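Local coordinates for DUF4439 domain-containing protein (Mycobacterium tuberculosis, PDB 2IB0), which is of unknown function but folds as a four-helix bundle of the ferritin-like kind, found here as an assembly of two chains, at residues S20-A25 against H120-D125; A25-L30 against V71-R76; E33-Y38 against A85-P90; Y38-V43 against R101-M106; T112-V117 against V128-A133. All coordinates share one frame; numbering follows the deposited sequence.

Contact 1: S20-A25 against H120-D125; sequences SADNAA and HAETAD
Asp22, in the first turns of helix 18-46, reaches across to the turn that joins helices 96-120 and 124-150, tying the start of this four-helix bundle to the connection between its last two helices. The close-packed half of the contact is built on Asp22 and His120, whose CA atoms lie 4.9 Å apart. CB of Asp22 rests 3.4 Å from the carbonyl O of His120. With CG anti to the backbone N (chi1 -164°), the carboxylate is carried past that carbonyl to the turn, where OD1 lies over CA of Ala121, the first residue to leave the helical conformation. Away from the carboxylate, the imidazole of His120 slants past the methyl groups of Ala21 and Ala25, with CB of Ala21 3.9 Å from ND1.

The other half is looser and wet. Glu122 and Thr123 are exposed, and two waters gather round Asp22 OD2. One donates to OD2 and accepts from the backbone N of Thr123, the residue that caps helix 124-150; the other donates both to OD2 and to OE1 of Glu122, so that it mediates between two carboxylates that would otherwise probably repel each other. The charge on Asp22 has a further partner, since OD1 forms a salt bridge with NH2 of Arg76, which would be expected to favour the ionised acid. The direct bond across the contact is nearly straight: the N-H of Glu122 points at OD2 of Asp22 with an angle of 171° and an N to O distance of 3.0 Å, arriving from above the carboxylate plane.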
# COMPACT_ATOMS: atom_id res chain seq x y z
N SER A 20 11.73 21.83 -6.36
CA SER A 20 13.05 21.21 -6.19
C SER A 20 12.99 19.87 -5.45
O SER A 20 13.54 18.88 -5.95
CB SER A 20 13.98 22.18 -5.48
OG SER A 20 15.33 21.82 -5.68
N ALA A 21 12.32 19.81 -4.29
CA ALA A 21 12.18 18.57 -3.52
C ALA A 21 11.27 17.54 -4.25
O ALA A 21 11.54 16.34 -4.22
CB ALA A 21 11.63 18.85 -2.10
N ASP A 22 10.21 18.04 -4.90
CA ASP A 22 9.29 17.24 -5.72
C ASP A 22 10.07 16.51 -6.85
O ASP A 22 10.01 15.28 -6.94
CB ASP A 22 8.18 18.16 -6.29
CG ASP A 22 6.97 17.40 -6.82
OD1 ASP A 22 7.01 16.13 -6.93
OD2 ASP A 22 5.94 18.09 -7.10
N ASN A 23 10.81 17.27 -7.67
CA ASN A 23 11.66 16.68 -8.72
C ASN A 23 12.68 15.70 -8.20
O ASN A 23 12.92 14.63 -8.80
CB ASN A 23 12.37 17.80 -9.51
CG ASN A 23 11.40 18.64 -10.33
OD1 ASN A 23 10.21 18.33 -10.40
ND2 ASN A 23 11.90 19.71 -10.93
N ALA A 24 13.32 16.07 -7.09
CA ALA A 24 14.31 15.21 -6.49
C ALA A 24 13.70 13.92 -6.04
O ALA A 24 14.30 12.87 -6.27
CB ALA A 24 15.03 15.90 -5.34
N ALA A 25 12.50 13.98 -5.43
CA ALA A 25 11.88 12.76 -4.98
C ALA A 25 11.51 11.86 -6.17
O ALA A 25 11.60 10.67 -6.08
CB ALA A 25 10.62 13.05 -4.08
N HIS A 120 6.43 14.87 -0.91
CA HIS A 120 6.92 16.10 -1.57
C HIS A 120 6.20 16.48 -2.86
O HIS A 120 6.51 17.51 -3.44
CB HIS A 120 8.43 16.01 -1.86
CG HIS A 120 9.27 15.79 -0.63
ND1 HIS A 120 9.39 16.74 0.36
CD2 HIS A 120 10.02 14.74 -0.23
CE1 HIS A 120 10.16 16.29 1.33
NE2 HIS A 120 10.56 15.08 0.99
N ALA A 121 5.23 15.67 -3.31
CA ALA A 121 4.53 15.98 -4.57
C ALA A 121 3.57 17.11 -4.35
O ALA A 121 2.71 17.02 -3.47
CB ALA A 121 3.79 14.79 -5.10
N GLU A 122 3.70 18.15 -5.17
CA GLU A 122 2.83 19.37 -5.04
C GLU A 122 1.42 19.19 -5.54
O GLU A 122 0.45 19.74 -4.95
CB GLU A 122 3.49 20.56 -5.70
CG GLU A 122 4.89 20.86 -5.17
CD GLU A 122 5.28 22.28 -5.38
OE1 GLU A 122 5.96 22.52 -6.38
OE2 GLU A 122 4.88 23.16 -4.56
N THR A 123 1.25 18.43 -6.62
CA THR A 123 -0.12 18.23 -7.11
C THR A 123 -0.82 16.94 -6.63
O THR A 123 -0.19 15.90 -6.40
CB THR A 123 -0.20 18.31 -8.62
OG1 THR A 123 0.32 17.12 -9.17
CG2 THR A 123 0.63 19.48 -9.15
N ALA A 124 -2.13 17.05 -6.46
CA ALA A 124 -2.98 15.92 -6.18
C ALA A 124 -2.78 14.81 -7.20
O ALA A 124 -2.79 13.66 -6.83
CB ALA A 124 -4.41 16.35 -6.15
N ASP A 125 -2.61 15.14 -8.47
CA ASP A 125 -2.48 14.09 -9.49
C ASP A 125 -1.22 13.26 -9.25
O ASP A 125 -1.26 12.01 -9.35
CB ASP A 125 -2.44 14.67 -10.91
CG ASP A 125 -3.79 15.11 -11.41
OD1 ASP A 125 -4.81 14.63 -10.87
OD2 ASP A 125 -3.83 15.95 -12.34
O HOH W 1 3.71 17.45 -8.41
O HOH W 2 6.33 20.47 -8.44

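Contact 2: A25-L30 against V71-R76; sequences ALCDAL and VMLSAR
Leu26 and Leu73 carry most of the buried surface between helices 18-46 and 52-75, and they illustrate how a pair of interlocking leucines can fill the space between two helix axes as far as 10.9 Å apart. Their side chains run past each other in opposite directions. CD2 of Leu26 presses on CD2 of Leu73 at 3.4 Å, tighter than usual for two methyl carbons, and also lies close to CG of Leu73.

The two methyl groups of Leu73 divide the remaining work. CD2 faces the sulfur of Cys27, whose SG lies 3.9 Å away, while CD1 meets CD2 of Leu30, one turn further along the first helix, at 3.7 Å. Leu73 thus touches residues from two successive turns of helix 18-46.

Leu26 has a second role. With CG anti to the backbone N (chi1 -177°), it points its branch out toward helix 52-75, and the CD2 that touches Leu73 also sits 3.9 Å above the guanidinium plane of Arg76, over its centre. The arginine chain is extended from CG to NE and lays this flat group over the methyl, leaving its nitrogens to polar partners around the rim: NH2 forms a salt bridge with Asp126, and NH1 bonds to OD1 of Asn23. The apolar layer thus passes directly into a charged network at the end of helix 52-75. With N-to-C directions 155° apart, the two helices form an antiparallel hairpin pair, the arrangement expected for the first two helices of a ferritin-like four-helix bundle.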
# COMPACT_ATOMS: atom_id res chain seq x y z
N ALA A 25 12.50 13.98 -5.43
CA ALA A 25 11.88 12.76 -4.98
C ALA A 25 11.51 11.86 -6.17
O ALA A 25 11.60 10.67 -6.08
CB ALA A 25 10.62 13.05 -4.08
N LEU A 26 11.01 12.44 -7.25
CA LEU A 26 10.50 11.60 -8.33
C LEU A 26 11.64 11.01 -9.17
O LEU A 26 11.51 9.87 -9.69
CB LEU A 26 9.51 12.40 -9.19
CG LEU A 26 8.81 11.66 -10.35
CD1 LEU A 26 7.89 10.57 -9.88
CD2 LEU A 26 8.11 12.61 -11.33
N CYS A 27 12.74 11.78 -9.31
CA CYS A 27 13.97 11.26 -9.88
C CYS A 27 14.53 10.11 -9.07
O CYS A 27 14.88 9.10 -9.63
CB CYS A 27 15.05 12.37 -10.08
SG CYS A 27 14.65 13.53 -11.43
N ASP A 28 14.57 10.23 -7.74
CA ASP A 28 15.01 9.10 -6.89
C ASP A 28 14.14 7.86 -7.11
O ASP A 28 14.64 6.75 -7.11
CB ASP A 28 14.91 9.42 -5.41
CG ASP A 28 15.95 10.41 -4.95
OD1 ASP A 28 17.00 10.55 -5.61
OD2 ASP A 28 15.67 11.09 -3.94
N ALA A 29 12.85 8.07 -7.33
CA ALA A 29 11.91 6.95 -7.34
C ALA A 29 12.08 6.26 -8.67
O ALA A 29 12.03 5.04 -8.73
CB ALA A 29 10.49 7.46 -7.19
N LEU A 30 12.33 7.05 -9.71
CA LEU A 30 12.62 6.52 -11.05
C LEU A 30 13.90 5.66 -11.06
O LEU A 30 13.94 4.61 -11.72
CB LEU A 30 12.74 7.64 -12.09
CG LEU A 30 13.17 7.12 -13.46
CD1 LEU A 30 12.26 6.00 -13.94
CD2 LEU A 30 13.32 8.28 -14.53
N VAL A 71 7.51 10.04 -18.62
CA VAL A 71 6.58 11.02 -19.17
C VAL A 71 6.38 12.19 -18.18
O VAL A 71 6.49 13.35 -18.57
CB VAL A 71 5.23 10.34 -19.58
CG1 VAL A 71 4.13 11.37 -19.89
CG2 VAL A 71 5.44 9.40 -20.77
N MET A 72 6.13 11.88 -16.91
CA MET A 72 5.89 12.91 -15.86
C MET A 72 7.05 13.89 -15.75
O MET A 72 6.84 15.11 -15.72
CB MET A 72 5.67 12.27 -14.49
CG MET A 72 4.31 11.63 -14.29
SD MET A 72 4.26 10.47 -12.90
CE MET A 72 3.99 11.58 -11.52
N LEU A 73 8.27 13.37 -15.70
CA LEU A 73 9.46 14.22 -15.60
C LEU A 73 9.58 15.14 -16.82
O LEU A 73 9.94 16.31 -16.66
CB LEU A 73 10.74 13.40 -15.35
CG LEU A 73 10.79 12.69 -13.97
CD1 LEU A 73 11.90 11.63 -13.91
CD2 LEU A 73 10.95 13.67 -12.80
N SER A 74 9.24 14.63 -18.01
CA SER A 74 9.18 15.46 -19.23
C SER A 74 8.15 16.60 -19.16
O SER A 74 8.44 17.75 -19.54
CB SER A 74 8.96 14.61 -20.48
OG SER A 74 10.03 13.68 -20.63
N ALA A 75 6.96 16.29 -18.66
CA ALA A 75 5.94 17.31 -18.42
C ALA A 75 6.44 18.44 -17.49
O ALA A 75 5.97 19.58 -17.59
CB ALA A 75 4.66 16.68 -17.88
N ARG A 76 7.39 18.11 -16.62
CA ARG A 76 7.98 19.05 -15.68
C ARG A 76 9.19 19.84 -16.24
O ARG A 76 9.69 20.75 -15.56
CB ARG A 76 8.43 18.32 -14.42
CG ARG A 76 7.31 17.66 -13.64
CD ARG A 76 7.87 17.05 -12.38
NE ARG A 76 6.83 16.48 -11.50
CZ ARG A 76 7.05 16.16 -10.24
NH1 ARG A 76 8.26 16.36 -9.70
NH2 ARG A 76 6.08 15.61 -9.52

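Contact 3: E33-Y38 against A85-P90; sequences EHATIY and AGYQLP
A chi1 of 168° swings the ring of Tyr38 out from helix 18-46, while a chi1 of -71° sets CG of Tyr87 beside its own backbone N and turns that ring back onto the helix. The phenols meet obliquely, centroids 5.4 Å apart and planes at 55°. One face of Tyr38 is approached by the backbone N of Tyr87, 3.5 Å from CE2 of Tyr38, and the neighbouring CB of Tyr87 packs on the same part of the ring.

The ring of Tyr87 lies flat on the helix: CA of Ala35 stands over the ring face, 3.9 Å from its centroid, a CH-pi contact, and CB of Ala35 lies over the same face. In this way the long connection between helices 52-75 and 96-120, which must run the length of the four-helix bundle because those two helices are parallel, is fastened to its outer surface.

Beyond the ring, OH of Tyr87 comes to 3.3 Å from CB of His34 and hydrogen-bonds to the backbone N of Ala84, which holds the hydroxyl end of the ring. CD2 of Leu89 reaches CE2 of Tyr38 at 3.9 Å, and the leucine also touches Leu102 of helix 96-120.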
# COMPACT_ATOMS: atom_id res chain seq x y z
N GLU A 33 13.13 2.40 -9.47
CA GLU A 33 12.45 1.60 -10.51
C GLU A 33 13.40 0.94 -11.52
O GLU A 33 13.27 -0.25 -11.78
CB GLU A 33 11.41 2.45 -11.29
CG GLU A 33 10.13 2.83 -10.47
CD GLU A 33 9.42 1.62 -9.82
OE1 GLU A 33 9.27 0.55 -10.47
OE2 GLU A 33 8.97 1.74 -8.67
N HIS A 34 14.33 1.69 -12.11
CA HIS A 34 15.33 1.08 -12.99
C HIS A 34 16.07 -0.08 -12.30
O HIS A 34 16.22 -1.16 -12.87
CB HIS A 34 16.34 2.11 -13.47
CG HIS A 34 15.79 3.02 -14.52
ND1 HIS A 34 15.98 4.38 -14.50
CD2 HIS A 34 15.05 2.77 -15.63
CE1 HIS A 34 15.41 4.93 -15.56
NE2 HIS A 34 14.82 3.97 -16.25
N ALA A 35 16.51 0.17 -11.05
CA ALA A 35 17.25 -0.78 -10.24
C ALA A 35 16.43 -2.00 -9.88
O ALA A 35 16.98 -3.11 -9.76
CB ALA A 35 17.77 -0.11 -8.99
N THR A 36 15.11 -1.82 -9.73
CA THR A 36 14.20 -2.92 -9.45
C THR A 36 13.94 -3.82 -10.63
O THR A 36 13.92 -5.04 -10.48
CB THR A 36 12.84 -2.41 -8.94
OG1 THR A 36 13.06 -1.82 -7.68
CG2 THR A 36 11.91 -3.54 -8.75
N ILE A 37 13.72 -3.20 -11.80
CA ILE A 37 13.52 -3.92 -13.05
C ILE A 37 14.78 -4.76 -13.36
O ILE A 37 14.66 -5.93 -13.71
CB ILE A 37 13.22 -2.93 -14.23
CG1 ILE A 37 11.85 -2.28 -14.04
CG2 ILE A 37 13.50 -3.57 -15.65
CD1 ILE A 37 11.79 -0.89 -14.66
N TYR A 38 15.96 -4.18 -13.17
CA TYR A 38 17.21 -4.94 -13.30
C TYR A 38 17.24 -6.11 -12.31
O TYR A 38 17.63 -7.23 -12.67
CB TYR A 38 18.39 -3.99 -13.10
CG TYR A 38 19.75 -4.61 -12.93
CD1 TYR A 38 20.52 -4.95 -14.05
CD2 TYR A 38 20.31 -4.80 -11.66
CE1 TYR A 38 21.81 -5.49 -13.91
CE2 TYR A 38 21.64 -5.34 -11.52
CZ TYR A 38 22.35 -5.69 -12.65
OH TYR A 38 23.65 -6.19 -12.59
N ALA A 85 24.07 0.70 -16.59
CA ALA A 85 24.36 -0.60 -17.26
C ALA A 85 24.20 -1.82 -16.31
O ALA A 85 23.46 -2.77 -16.62
CB ALA A 85 25.77 -0.57 -17.86
N GLY A 86 24.89 -1.76 -15.17
CA GLY A 86 24.64 -2.64 -14.03
C GLY A 86 24.35 -1.86 -12.75
O GLY A 86 24.50 -0.63 -12.68
N TYR A 87 23.87 -2.59 -11.73
CA TYR A 87 23.64 -2.05 -10.39
C TYR A 87 24.37 -2.97 -9.46
O TYR A 87 24.75 -4.07 -9.83
CB TYR A 87 22.15 -1.97 -10.03
CG TYR A 87 21.43 -0.89 -10.81
CD1 TYR A 87 21.30 0.41 -10.30
CD2 TYR A 87 20.92 -1.14 -12.09
CE1 TYR A 87 20.68 1.42 -11.05
CE2 TYR A 87 20.27 -0.15 -12.82
CZ TYR A 87 20.17 1.12 -12.30
OH TYR A 87 19.57 2.09 -13.06
N GLN A 88 24.65 -2.47 -8.27
CA GLN A 88 25.00 -3.32 -7.17
C GLN A 88 23.61 -3.67 -6.57
O GLN A 88 22.87 -2.78 -6.14
CB GLN A 88 25.87 -2.49 -6.23
CG GLN A 88 26.14 -3.08 -4.90
CD GLN A 88 26.99 -4.31 -4.98
OE1 GLN A 88 26.71 -5.30 -4.31
NE2 GLN A 88 28.04 -4.28 -5.81
N LEU A 89 23.22 -4.95 -6.60
CA LEU A 89 22.00 -5.42 -5.94
C LEU A 89 22.03 -5.09 -4.43
O LEU A 89 23.12 -5.09 -3.80
CB LEU A 89 21.79 -6.94 -6.13
CG LEU A 89 21.54 -7.57 -7.50
CD1 LEU A 89 21.38 -9.09 -7.36
CD2 LEU A 89 20.36 -6.95 -8.17
N PRO A 90 20.84 -4.87 -3.83
CA PRO A 90 20.74 -4.60 -2.39
C PRO A 90 21.23 -5.75 -1.47
O PRO A 90 21.54 -5.52 -0.28
CB PRO A 90 19.26 -4.28 -2.18
CG PRO A 90 18.53 -4.80 -3.36
CD PRO A 90 19.53 -4.87 -4.50

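Contact 4: Y38-V43 against R101-M106; sequences YGYGIV and RLAVRM
Gly39 meets Met106 with its bare backbone: SD lies 3.6 Å from CA of Gly39, and with no side chain there the thioether can lie directly against the backbone of helix 18-46. The carbonyl O of Gly39 is also brushed by CD2 of Leu102.

At Tyr40 the end of the same methionine takes over. The Met106 chain bends at its last torsion (chi3 -65°), which lays CE over one face of the phenol ring, 4.0 Å from the centroid and 14° off the normal, in a CH-pi contact. Further along the ring, CB of Ala103 lies 4.0 Å from CE2 of Tyr40. The hydroxyl continues past the alanine to a hydrogen bond with OE2 of Glu107, so the tyrosine delivers a polar atom into the buried interior and has its partner there.

Ile42 contributes lightly, through CG2 against CD2 of Leu102. Val43 closes the segment more firmly: CG2 touches both CE of Met106 and CD2 of Leu102, 3.9 Å from each, and the side chain of Trp144 from helix 124-150 touches both Val43 and Ala103. The axes pass 9.8 Å apart with directions differing by 161°, and this antiparallel pairing of the first and third helices, packed with a glycine, an alanine, branched aliphatics, a tyrosine and one methionine, belongs to the hydrophobic core of a four-helix bundle.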
# COMPACT_ATOMS: atom_id res chain seq x y z
N TYR A 38 15.96 -4.18 -13.17
CA TYR A 38 17.21 -4.94 -13.30
C TYR A 38 17.24 -6.11 -12.31
O TYR A 38 17.63 -7.23 -12.67
CB TYR A 38 18.39 -3.99 -13.10
CG TYR A 38 19.75 -4.61 -12.93
CD1 TYR A 38 20.52 -4.95 -14.05
CD2 TYR A 38 20.31 -4.80 -11.66
CE1 TYR A 38 21.81 -5.49 -13.91
CE2 TYR A 38 21.64 -5.34 -11.52
CZ TYR A 38 22.35 -5.69 -12.65
OH TYR A 38 23.65 -6.19 -12.59
N GLY A 39 16.80 -5.88 -11.07
CA GLY A 39 16.90 -6.91 -10.06
C GLY A 39 15.96 -8.07 -10.33
O GLY A 39 16.23 -9.21 -9.96
N TYR A 40 14.81 -7.77 -10.92
CA TYR A 40 13.85 -8.84 -11.19
C TYR A 40 14.32 -9.77 -12.32
O TYR A 40 13.86 -10.88 -12.40
CB TYR A 40 12.47 -8.30 -11.50
CG TYR A 40 11.52 -8.20 -10.32
CD1 TYR A 40 11.10 -6.96 -9.85
CD2 TYR A 40 11.06 -9.36 -9.67
CE1 TYR A 40 10.19 -6.88 -8.74
CE2 TYR A 40 10.21 -9.28 -8.59
CZ TYR A 40 9.77 -8.03 -8.12
OH TYR A 40 8.88 -7.96 -7.05
N GLY A 41 15.22 -9.29 -13.19
CA GLY A 41 15.92 -10.18 -14.10
C GLY A 41 16.63 -11.29 -13.32
O GLY A 41 16.63 -12.44 -13.74
N ILE A 42 17.27 -10.92 -12.21
CA ILE A 42 17.97 -11.89 -11.38
C ILE A 42 16.97 -12.77 -10.60
O ILE A 42 17.13 -13.99 -10.55
CB ILE A 42 18.98 -11.21 -10.45
CG1 ILE A 42 20.19 -10.71 -11.27
CG2 ILE A 42 19.56 -12.21 -9.44
CD1 ILE A 42 19.95 -9.34 -11.95
N VAL A 43 15.94 -12.16 -10.04
CA VAL A 43 14.87 -12.91 -9.39
C VAL A 43 14.38 -13.98 -10.36
O VAL A 43 14.32 -15.17 -10.01
CB VAL A 43 13.72 -11.97 -8.96
CG1 VAL A 43 12.51 -12.76 -8.43
CG2 VAL A 43 14.22 -10.99 -7.92
N ARG A 101 13.65 -13.14 -1.16
CA ARG A 101 14.10 -12.11 -0.25
C ARG A 101 14.54 -10.84 -0.98
O ARG A 101 14.31 -9.73 -0.51
CB ARG A 101 15.27 -12.62 0.61
CG ARG A 101 14.83 -13.53 1.76
CD ARG A 101 16.02 -13.86 2.76
NE ARG A 101 17.00 -14.84 2.22
CZ ARG A 101 16.77 -16.17 2.16
NH1 ARG A 101 15.59 -16.67 2.53
NH2 ARG A 101 17.71 -16.99 1.68
N LEU A 102 15.20 -11.01 -2.12
CA LEU A 102 15.63 -9.87 -2.92
C LEU A 102 14.40 -9.11 -3.38
O LEU A 102 14.40 -7.89 -3.35
CB LEU A 102 16.44 -10.34 -4.16
CG LEU A 102 16.88 -9.29 -5.20
CD1 LEU A 102 17.69 -8.19 -4.55
CD2 LEU A 102 17.69 -9.99 -6.32
N ALA A 103 13.42 -9.84 -3.88
CA ALA A 103 12.17 -9.23 -4.36
C ALA A 103 11.49 -8.42 -3.24
O ALA A 103 11.04 -7.32 -3.45
CB ALA A 103 11.21 -10.29 -4.88
N VAL A 104 11.45 -8.96 -2.03
CA VAL A 104 10.82 -8.22 -0.89
C VAL A 104 11.65 -6.94 -0.62
O VAL A 104 11.12 -5.83 -0.47
CB VAL A 104 10.78 -9.10 0.40
CG1 VAL A 104 10.30 -8.27 1.65
CG2 VAL A 104 9.95 -10.34 0.17
N ARG A 105 12.96 -7.08 -0.55
CA ARG A 105 13.80 -5.93 -0.26
C ARG A 105 13.60 -4.83 -1.33
O ARG A 105 13.54 -3.64 -1.00
CB ARG A 105 15.28 -6.34 -0.18
CG ARG A 105 16.19 -5.14 -0.35
CD ARG A 105 16.15 -4.17 0.85
NE ARG A 105 17.38 -4.36 1.62
CZ ARG A 105 18.45 -3.58 1.57
NH1 ARG A 105 18.46 -2.46 0.83
NH2 ARG A 105 19.49 -3.90 2.29
N MET A 106 13.48 -5.24 -2.59
CA MET A 106 13.32 -4.29 -3.69
C MET A 106 11.99 -3.55 -3.63
O MET A 106 11.95 -2.36 -3.76
CB MET A 106 13.56 -4.96 -5.05
CG MET A 106 14.99 -5.50 -5.28
SD MET A 106 15.24 -5.81 -7.05
CE MET A 106 14.02 -7.16 -7.21

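Contact 5: T112-V117 against V128-A133; sequences TAWRAV and VFASTA
Helices 96-120 and 124-150 run antiparallel here, their axes only 8.2 Å apart and their directions differing by 162°, with CA of Trp114 5.5 Å from CA of Ala130. Such closeness depends on small residues, and Ala130 and Ala133 supply them. CB of Ala133 is set squarely against the indole of Trp114, 3.6 Å from the centroid of the five-membered ring, a CH-pi contact over the face. One turn earlier, Ala130 meets the other part of the indole, its CA and CB both 3.7 Å from CE3 of Trp114.

The far end of the indole meets Phe129. With its CG anti to the backbone N (chi1 175°), the phenyl group turns its edge toward the face of the tryptophan in an offset edge-to-face pair, planes at 64°, and CE2 of Phe129 comes to 3.7 Å from CH2 of Trp114. Three residues of one helix thus bear on a single indole and probably restrict its rotation. The same methyl of Ala130 also meets CG1 of Val117 at 3.5 Å, a tight fit for two carbons.

The polar edge of the indole is satisfied across the bundle, where NE1 of Trp114 donates to OE2 of Glu33 on helix 18-46. Near this helix pair the second subunit also packs, its Leu134 against Ser131 and its Val128 against Arg115. An aromatic side chain with one alanine over its face and another beside it, set between two adjacent antiparallel helices and hydrogen-bonded to a third, is here part of the buried core of a ferritin-like four-helix bundle.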
# COMPACT_ATOMS: atom_id res chain seq x y z
N THR A 112 9.45 2.86 0.16
CA THR A 112 10.18 3.99 0.77
C THR A 112 10.37 5.16 -0.17
O THR A 112 10.25 6.31 0.26
CB THR A 112 11.55 3.54 1.28
OG1 THR A 112 11.35 2.55 2.27
CG2 THR A 112 12.33 4.71 1.92
N ALA A 113 10.71 4.87 -1.44
CA ALA A 113 10.95 5.93 -2.44
C ALA A 113 9.62 6.59 -2.86
O ALA A 113 9.53 7.79 -2.99
CB ALA A 113 11.68 5.39 -3.63
N TRP A 114 8.58 5.78 -3.04
CA TRP A 114 7.25 6.31 -3.31
C TRP A 114 6.60 7.09 -2.18
O TRP A 114 5.92 8.08 -2.43
CB TRP A 114 6.33 5.24 -3.90
CG TRP A 114 6.83 4.91 -5.30
CD1 TRP A 114 7.46 3.76 -5.70
CD2 TRP A 114 6.81 5.78 -6.44
NE1 TRP A 114 7.81 3.85 -7.03
CE2 TRP A 114 7.42 5.07 -7.51
CE3 TRP A 114 6.31 7.08 -6.67
CZ2 TRP A 114 7.54 5.61 -8.78
CZ3 TRP A 114 6.46 7.63 -7.94
CH2 TRP A 114 7.07 6.90 -8.99
N ARG A 115 6.80 6.67 -0.93
CA ARG A 115 6.32 7.48 0.20
C ARG A 115 6.96 8.86 0.17
O ARG A 115 6.32 9.83 0.52
CB ARG A 115 6.58 6.79 1.53
CG ARG A 115 6.03 7.52 2.70
CD ARG A 115 6.21 6.72 3.99
NE ARG A 115 5.74 5.34 3.83
CZ ARG A 115 6.52 4.27 3.78
NH1 ARG A 115 7.86 4.37 3.87
NH2 ARG A 115 5.95 3.07 3.62
N ALA A 116 8.23 8.95 -0.25
CA ALA A 116 8.86 10.28 -0.38
C ALA A 116 8.24 11.16 -1.46
O ALA A 116 8.16 12.37 -1.30
CB ALA A 116 10.36 10.14 -0.62
N VAL A 117 7.86 10.57 -2.59
CA VAL A 117 7.12 11.32 -3.62
C VAL A 117 5.73 11.79 -3.09
O VAL A 117 5.31 12.97 -3.30
CB VAL A 117 7.03 10.50 -4.96
CG1 VAL A 117 6.25 11.27 -6.02
CG2 VAL A 117 8.49 10.13 -5.55
N VAL A 128 -1.55 11.17 -6.00
CA VAL A 128 -2.34 9.97 -6.24
C VAL A 128 -1.52 8.90 -6.97
O VAL A 128 -1.61 7.74 -6.60
CB VAL A 128 -3.72 10.24 -6.92
CG1 VAL A 128 -4.37 8.94 -7.44
CG2 VAL A 128 -4.67 10.91 -5.92
N PHE A 129 -0.71 9.29 -7.96
CA PHE A 129 0.11 8.34 -8.72
C PHE A 129 1.15 7.68 -7.82
O PHE A 129 1.37 6.44 -7.89
CB PHE A 129 0.78 9.06 -9.90
CG PHE A 129 1.75 8.19 -10.69
CD1 PHE A 129 1.35 7.57 -11.86
CD2 PHE A 129 3.06 7.98 -10.25
CE1 PHE A 129 2.23 6.77 -12.60
CE2 PHE A 129 3.95 7.17 -10.97
CZ PHE A 129 3.53 6.57 -12.15
N ALA A 130 1.76 8.50 -6.95
CA ALA A 130 2.81 8.03 -6.07
C ALA A 130 2.19 7.08 -5.03
O ALA A 130 2.78 6.07 -4.71
CB ALA A 130 3.51 9.21 -5.38
N SER A 131 1.00 7.42 -4.50
CA SER A 131 0.36 6.55 -3.56
C SER A 131 -0.08 5.23 -4.16
O SER A 131 -0.02 4.21 -3.48
CB SER A 131 -0.79 7.23 -2.80
OG SER A 131 -2.01 7.20 -3.52
N THR A 132 -0.55 5.22 -5.40
CA THR A 132 -0.81 3.99 -6.13
C THR A 132 0.47 3.10 -6.29
O THR A 132 0.44 1.87 -5.98
CB THR A 132 -1.43 4.32 -7.49
OG1 THR A 132 -2.70 4.94 -7.24
CG2 THR A 132 -1.64 3.07 -8.33
N ALA A 133 1.57 3.74 -6.70
CA ALA A 133 2.88 3.10 -6.79
C ALA A 133 3.34 2.57 -5.42
O ALA A 133 3.88 1.45 -5.33
CB ALA A 133 3.90 4.05 -7.38

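Helix 18-46 takes part in contacts 1 to 4, and contact 5 joins the last two helices. Contacts 4 and 5 are the buried ones: both are apolar, with a methyl over an aromatic face, yet they lie on opposite sides of the chain's centre, about 19 Å apart between centres. Contact 3 is a surface contact that fixes a connection rather than a helix, and it shares Tyr38 with contact 4. Contacts 1 and 2, partly buried near one end of the bundle, share Ala25; there the leucine packing of contact 2 gives way to the waters and carboxylates of contact 1. Segment 33-38 also reaches contact 5 through a polar bond, made on the side of the helix turned away from the connection.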